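Local coordinates for intracellular protein transport protein USO1 (Saccharomyces cerevisiae S288c, PDB 6LSU) that tethers vesicles as a coiled-coil homodimer with globular head domains and is required for protein transport from the endoplasmic reticulum to the Golgi complex, at residues A[169-174]-A[210-215]; A[151-156]-A[186-191]. One frame throughout, in Å; residues are numbered along the deposited sequence.

Contact 1 (A[169-174]-A[210-215]); sequences LLEAVM and AILLLM
Leu212 and Leu213 of helix 204-218 pack against Leu170, Glu171 and Met174 of helix 160-174. This is the side-by-side stacking of helices from successive armadillo repeats, here ARM 2 and ARM 3 of the globular head. The two segments run in nearly the same direction, at 27°, with axes 9.7 Å apart at closest approach. Along 210-215 the first residue to touch is Leu212. Its CB lies 3.3 Å from OE1 of Glu171, so a carboxylate oxygen rests against aliphatic carbon. Leu212 also leans on Ser107, Ser110 and Arg111 of helix 103-112. Glu171 has its CG anti to the carbonyl carbon (chi1 -79°), and its chain stays extended beyond CG. That shape carries the buried carboxylate to Leu212 of helix 204-218. OE1 is hydrogen-bonded to Ser110 OG. OE2 lies close to OE1 of Glu209, and this pair of like charges probably makes it easier for one of the two acids to hold a proton. A leucine in place of Glu171 would probably leave Ser110 OG without this acceptor and break the polar tie to helix 103-112. Leu213 follows and is the centre of the contact. Its CB sits 3.9 Å from CG of Glu171, packing against the aliphatic part of that side chain. With CG anti to the backbone N (chi1 172°), the fork of Leu213 swings toward helix 160-174. Its CD1 lies 3.9 Å from CB of Leu170 and 4.2 Å from CG of Met174. This methyl therefore meets residues one helical turn apart. The second methyl, CD2, packs on Leu170 and also touches Trp155: Leu213 CD2 is 4.1 Å from Leu170 CD1.

Contact 2 (A[151-156]-A[186-191]); sequences LVEFWE and ISLPTS
This is a small, mainly apolar contact between the end of one helix and the bend that joins two others. Val152 and its neighbours, near the C-terminal end of helix 145-154 in ARM 2, meet the turn between helices 178-187 and 191-198 in ARM 3. No hydrogen bond links the two segments. Val152 and Leu188 meet end to end through one methyl each, with Val152 CG1 3.5 Å from Leu188 CD2. Leu188 is the first residue to leave helical geometry after helix 178-187. Its CG is anti to the backbone N (chi1 -178°), which sends the fork out to the valine. The same leucine methyl also lies 4.3 Å from Glu153 OE2, at the exposed margin of the contact. Leu188 leans on His149 as well, one turn before Glu153. The other branch of Val152 lies by the start of helix 191-198, where its CG2 is 4.0 Å from Ser191 OG. That hydroxyl makes a weak hydrogen bond to Leu185 O, within its own repeat. Trp155 adds a lighter touch. Ser191 O approaches the rim of the indole close to its plane, 4.3 Å from Trp155 CZ3. One face of the indole lies over CA of Val152, off centre toward the rim. The ring also touches Thr194, Met195 and Leu198 of helix 191-198, so it spans the seam between the repeats. Such packing of a helix end against an interhelical turn of the following repeat is consistent with the stacked alpha-solenoid of armadillo repeats.

How the contacts relate
From the N terminus the chain meets 151-156, then 169-174, 186-191 and 210-215. Contact 2 closes its loop when 186-191 returns to 151-156. Contact 1 opens inside that loop, at 169-174, and closes beyond it, at 210-215. The two loops therefore cross. Each joins a part of ARM 2 to a part of ARM 3, so together they fasten this repeat boundary at two places, with centres about 13 Å apart. They also touch directly. CZ2 of Trp155 lies 3.4 Å from CD1 of Leu170 and 3.9 Å from CD2 of Leu213. Leu151 adds packing on Leu169 and Leu170.

Contact 1 (A[169-174]-A[210-215])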
loop_
_atom_site.group_PDB
_atom_site.type_symbol
_atom_site.label_atom_id
_atom_site.label_comp_id
_atom_site.label_asym_id
_atom_site.label_seq_id
_atom_site.Cartn_x
_atom_site.Cartn_y
_atom_site.Cartn_z
ATOM N N LEU A 169 -7.543 -23.831 21.727
ATOM C CA LEU A 169 -7.051 -25.132 21.201
ATOM C C LEU A 169 -7.242 -25.148 19.685
ATOM O O LEU A 169 -6.295 -25.508 18.970
ATOM C CB LEU A 169 -7.759 -26.310 21.881
ATOM C CG LEU A 169 -7.210 -27.693 21.523
ATOM C CD1 LEU A 169 -5.714 -27.786 21.792
ATOM C CD2 LEU A 169 -7.964 -28.769 22.287
ATOM N N LEU A 170 -8.401 -24.700 19.222
ATOM C CA LEU A 170 -8.707 -24.544 17.775
ATOM C C LEU A 170 -7.764 -23.566 17.079
ATOM O O LEU A 170 -7.440 -23.818 15.888
ATOM C CB LEU A 170 -10.154 -24.070 17.643
ATOM C CG LEU A 170 -11.146 -25.204 17.871
ATOM C CD1 LEU A 170 -12.572 -24.694 17.739
ATOM C CD2 LEU A 170 -10.874 -26.356 16.889
ATOM N N GLU A 171 -7.391 -22.473 17.749
ATOM C CA GLU A 171 -6.388 -21.534 17.193
ATOM C C GLU A 171 -5.068 -22.300 17.032
ATOM O O GLU A 171 -4.388 -22.081 16.068
ATOM C CB GLU A 171 -6.163 -20.310 18.098
ATOM C CG GLU A 171 -7.197 -19.217 18.030
ATOM C CD GLU A 171 -6.851 -18.138 19.068
ATOM O OE1 GLU A 171 -6.159 -17.140 18.714
ATOM O OE2 GLU A 171 -7.182 -18.321 20.262
ATOM N N ALA A 172 -4.686 -23.112 18.002
ATOM C CA ALA A 172 -3.423 -23.885 17.965
ATOM C C ALA A 172 -3.412 -24.829 16.758
ATOM O O ALA A 172 -2.411 -24.858 16.008
ATOM C CB ALA A 172 -3.254 -24.619 19.252
ATOM N N VAL A 173 -4.517 -25.531 16.506
ATOM C CA VAL A 173 -4.545 -26.486 15.364
ATOM C C VAL A 173 -4.655 -25.684 14.055
ATOM O O VAL A 173 -4.092 -26.145 13.063
ATOM C CB VAL A 173 -5.623 -27.573 15.533
ATOM C CG1 VAL A 173 -5.628 -28.099 16.967
ATOM C CG2 VAL A 173 -6.991 -27.123 15.107
ATOM N N MET A 174 -5.306 -24.511 14.037
ATOM C CA MET A 174 -5.419 -23.688 12.792
ATOM C C MET A 174 -4.048 -23.098 12.407
ATOM O O MET A 174 -3.785 -22.940 11.218
ATOM C CB MET A 174 -6.404 -22.527 12.905
ATOM C CG MET A 174 -7.854 -22.898 12.784
ATOM S SD MET A 174 -8.402 -23.654 11.219
ATOM C CE MET A 174 -7.675 -22.609 9.978
ATOM N N ALA A 210 -12.220 -14.941 20.090
ATOM C CA ALA A 210 -13.050 -15.428 18.975
ATOM C C ALA A 210 -12.771 -14.614 17.704
ATOM O O ALA A 210 -13.016 -15.152 16.628
ATOM C CB ALA A 210 -14.522 -15.378 19.361
ATOM N N ILE A 211 -12.396 -13.328 17.816
ATOM C CA ILE A 211 -11.988 -12.473 16.650
ATOM C C ILE A 211 -10.750 -13.067 15.987
ATOM O O ILE A 211 -10.754 -13.186 14.761
ATOM C CB ILE A 211 -11.738 -11.016 17.094
ATOM C CG1 ILE A 211 -12.966 -10.447 17.803
ATOM C CG2 ILE A 211 -11.374 -10.160 15.865
ATOM C CD1 ILE A 211 -12.736 -9.128 18.449
ATOM N N LEU A 212 -9.761 -13.504 16.785
ATOM C CA LEU A 212 -8.512 -14.167 16.352
ATOM C C LEU A 212 -8.848 -15.477 15.636
ATOM O O LEU A 212 -8.241 -15.690 14.577
ATOM C CB LEU A 212 -7.600 -14.377 17.558
ATOM C CG LEU A 212 -7.087 -13.077 18.170
ATOM C CD1 LEU A 212 -6.169 -13.317 19.337
ATOM C CD2 LEU A 212 -6.363 -12.258 17.106
ATOM N N LEU A 213 -9.759 -16.308 16.160
ATOM C CA LEU A 213 -10.023 -17.651 15.574
ATOM C C LEU A 213 -10.779 -17.369 14.272
ATOM O O LEU A 213 -10.491 -17.986 13.197
ATOM C CB LEU A 213 -10.792 -18.530 16.567
ATOM C CG LEU A 213 -11.299 -19.871 16.028
ATOM C CD1 LEU A 213 -10.152 -20.742 15.573
ATOM C CD2 LEU A 213 -12.147 -20.646 17.048
ATOM N N LEU A 214 -11.683 -16.396 14.322
ATOM C CA LEU A 214 -12.409 -16.045 13.085
ATOM C C LEU A 214 -11.403 -15.575 12.025
ATOM O O LEU A 214 -11.547 -15.966 10.862
ATOM C CB LEU A 214 -13.450 -14.996 13.451
ATOM C CG LEU A 214 -14.713 -15.588 14.061
ATOM C CD1 LEU A 214 -15.521 -14.521 14.773
ATOM C CD2 LEU A 214 -15.554 -16.255 12.973
ATOM N N MET A 215 -10.400 -14.766 12.406
ATOM C CA MET A 215 -9.368 -14.329 11.441
ATOM C C MET A 215 -8.733 -15.559 10.784
ATOM O O MET A 215 -8.577 -15.533 9.549
ATOM C CB MET A 215 -8.256 -13.526 12.115
ATOM C CG MET A 215 -8.584 -12.066 12.349
ATOM S SD MET A 215 -7.332 -11.317 13.422
ATOM C CE MET A 215 -5.928 -11.716 12.382
#

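Contact 2 (A[151-156]-A[186-191])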
loop_
_atom_site.group_PDB
_atom_site.type_symbol
_atom_site.label_atom_id
_atom_site.label_comp_id
_atom_site.label_asym_id
_atom_site.label_seq_id
_atom_site.Cartn_x
_atom_site.Cartn_y
_atom_site.Cartn_z
ATOM N N LEU A 151 -15.337 -30.436 20.335
ATOM C CA LEU A 151 -14.806 -29.106 20.742
ATOM C C LEU A 151 -15.839 -28.034 20.386
ATOM O O LEU A 151 -16.191 -27.152 21.244
ATOM C CB LEU A 151 -13.484 -28.827 20.027
ATOM C CG LEU A 151 -12.304 -29.655 20.503
ATOM C CD1 LEU A 151 -11.085 -29.339 19.673
ATOM C CD2 LEU A 151 -12.031 -29.452 21.976
ATOM N N VAL A 152 -16.353 -28.103 19.170
ATOM C CA VAL A 152 -17.363 -27.084 18.780
ATOM C C VAL A 152 -18.561 -27.172 19.738
ATOM O O VAL A 152 -19.026 -26.133 20.207
ATOM C CB VAL A 152 -17.760 -27.251 17.323
ATOM C CG1 VAL A 152 -18.950 -26.360 17.005
ATOM C CG2 VAL A 152 -16.562 -26.965 16.432
ATOM N N GLU A 153 -18.975 -28.387 20.111
ATOM C CA GLU A 153 -20.181 -28.601 20.961
ATOM C C GLU A 153 -19.902 -28.071 22.367
ATOM O O GLU A 153 -20.865 -27.578 22.960
ATOM C CB GLU A 153 -20.638 -30.062 20.930
ATOM C CG GLU A 153 -22.139 -30.210 20.696
ATOM C CD GLU A 153 -22.632 -29.752 19.324
ATOM O OE1 GLU A 153 -23.564 -28.893 19.273
ATOM O OE2 GLU A 153 -22.092 -30.255 18.307
ATOM N N PHE A 154 -18.637 -28.071 22.826
ATOM C CA PHE A 154 -18.191 -27.465 24.114
ATOM C C PHE A 154 -18.552 -25.967 24.254
ATOM O O PHE A 154 -18.598 -25.458 25.399
ATOM C CB PHE A 154 -16.677 -27.615 24.306
ATOM C CG PHE A 154 -16.209 -28.994 24.699
ATOM C CD1 PHE A 154 -17.092 -29.935 25.223
ATOM C CD2 PHE A 154 -14.866 -29.327 24.624
ATOM C CE1 PHE A 154 -16.645 -31.196 25.585
ATOM C CE2 PHE A 154 -14.421 -30.582 25.020
ATOM C CZ PHE A 154 -15.316 -31.521 25.487
ATOM N N TRP A 155 -18.764 -25.232 23.159
ATOM C CA TRP A 155 -19.162 -23.804 23.245
ATOM C C TRP A 155 -20.573 -23.663 23.832
ATOM O O TRP A 155 -20.944 -22.547 24.200
ATOM C CB TRP A 155 -19.024 -23.090 21.891
ATOM C CG TRP A 155 -17.595 -22.871 21.489
ATOM C CD1 TRP A 155 -16.521 -22.695 22.332
ATOM C CD2 TRP A 155 -17.065 -22.879 20.152
ATOM N NE1 TRP A 155 -15.369 -22.551 21.594
ATOM C CE2 TRP A 155 -15.677 -22.631 20.253
ATOM C CE3 TRP A 155 -17.620 -23.029 18.886
ATOM C CZ2 TRP A 155 -14.845 -22.547 19.134
ATOM C CZ3 TRP A 155 -16.806 -22.914 17.772
ATOM C CH2 TRP A 155 -15.429 -22.696 17.894
ATOM N N GLU A 156 -21.346 -24.746 23.918
ATOM C CA GLU A 156 -22.689 -24.728 24.561
ATOM C C GLU A 156 -22.513 -24.894 26.082
ATOM O O GLU A 156 -23.345 -24.410 26.824
ATOM C CB GLU A 156 -23.602 -25.811 23.968
ATOM C CG GLU A 156 -23.615 -25.892 22.451
ATOM C CD GLU A 156 -23.882 -24.568 21.740
ATOM O OE1 GLU A 156 -24.580 -23.699 22.343
ATOM O OE2 GLU A 156 -23.379 -24.379 20.568
ATOM N N ILE A 186 -16.064 -26.786 8.696
ATOM C CA ILE A 186 -17.050 -26.606 7.582
ATOM C C ILE A 186 -18.028 -27.795 7.563
ATOM O O ILE A 186 -19.234 -27.560 7.353
ATOM C CB ILE A 186 -16.325 -26.483 6.222
ATOM C CG1 ILE A 186 -15.465 -25.225 6.109
ATOM C CG2 ILE A 186 -17.318 -26.566 5.073
ATOM C CD1 ILE A 186 -14.536 -25.236 4.912
ATOM N N SER A 187 -17.514 -29.026 7.697
ATOM C CA SER A 187 -18.301 -30.291 7.715
ATOM C C SER A 187 -19.450 -30.140 8.707
ATOM O O SER A 187 -20.601 -30.337 8.296
ATOM C CB SER A 187 -17.475 -31.495 8.066
ATOM O OG SER A 187 -16.249 -31.501 7.359
ATOM N N LEU A 188 -19.167 -29.805 9.964
ATOM C CA LEU A 188 -20.273 -29.405 10.863
ATOM C C LEU A 188 -20.921 -28.185 10.222
ATOM O O LEU A 188 -20.253 -27.178 10.034
ATOM C CB LEU A 188 -19.769 -29.127 12.286
ATOM C CG LEU A 188 -20.841 -28.753 13.317
ATOM C CD1 LEU A 188 -22.044 -29.689 13.280
ATOM C CD2 LEU A 188 -20.243 -28.736 14.719
ATOM N N PRO A 189 -22.199 -28.252 9.780
ATOM C CA PRO A 189 -22.986 -27.039 9.520
ATOM C C PRO A 189 -23.232 -26.405 10.893
ATOM O O PRO A 189 -22.882 -27.062 11.852
ATOM C CB PRO A 189 -24.277 -27.561 8.880
ATOM C CG PRO A 189 -24.401 -28.968 9.447
ATOM C CD PRO A 189 -22.976 -29.479 9.536
ATOM N N THR A 190 -23.781 -25.190 10.984
ATOM C CA THR A 190 -24.041 -24.493 12.278
ATOM C C THR A 190 -22.719 -24.045 12.953
ATOM O O THR A 190 -22.784 -23.191 13.849
ATOM C CB THR A 190 -24.891 -25.384 13.206
ATOM O OG1 THR A 190 -24.922 -24.785 14.500
ATOM C CG2 THR A 190 -24.384 -26.798 13.400
ATOM N N SER A 191 -21.563 -24.575 12.536
ATOM C CA SER A 191 -20.223 -24.437 13.178
ATOM C C SER A 191 -19.754 -22.966 13.218
ATOM O O SER A 191 -19.386 -22.443 14.329
ATOM C CB SER A 191 -19.270 -25.282 12.422
ATOM O OG SER A 191 -18.023 -25.326 13.069
#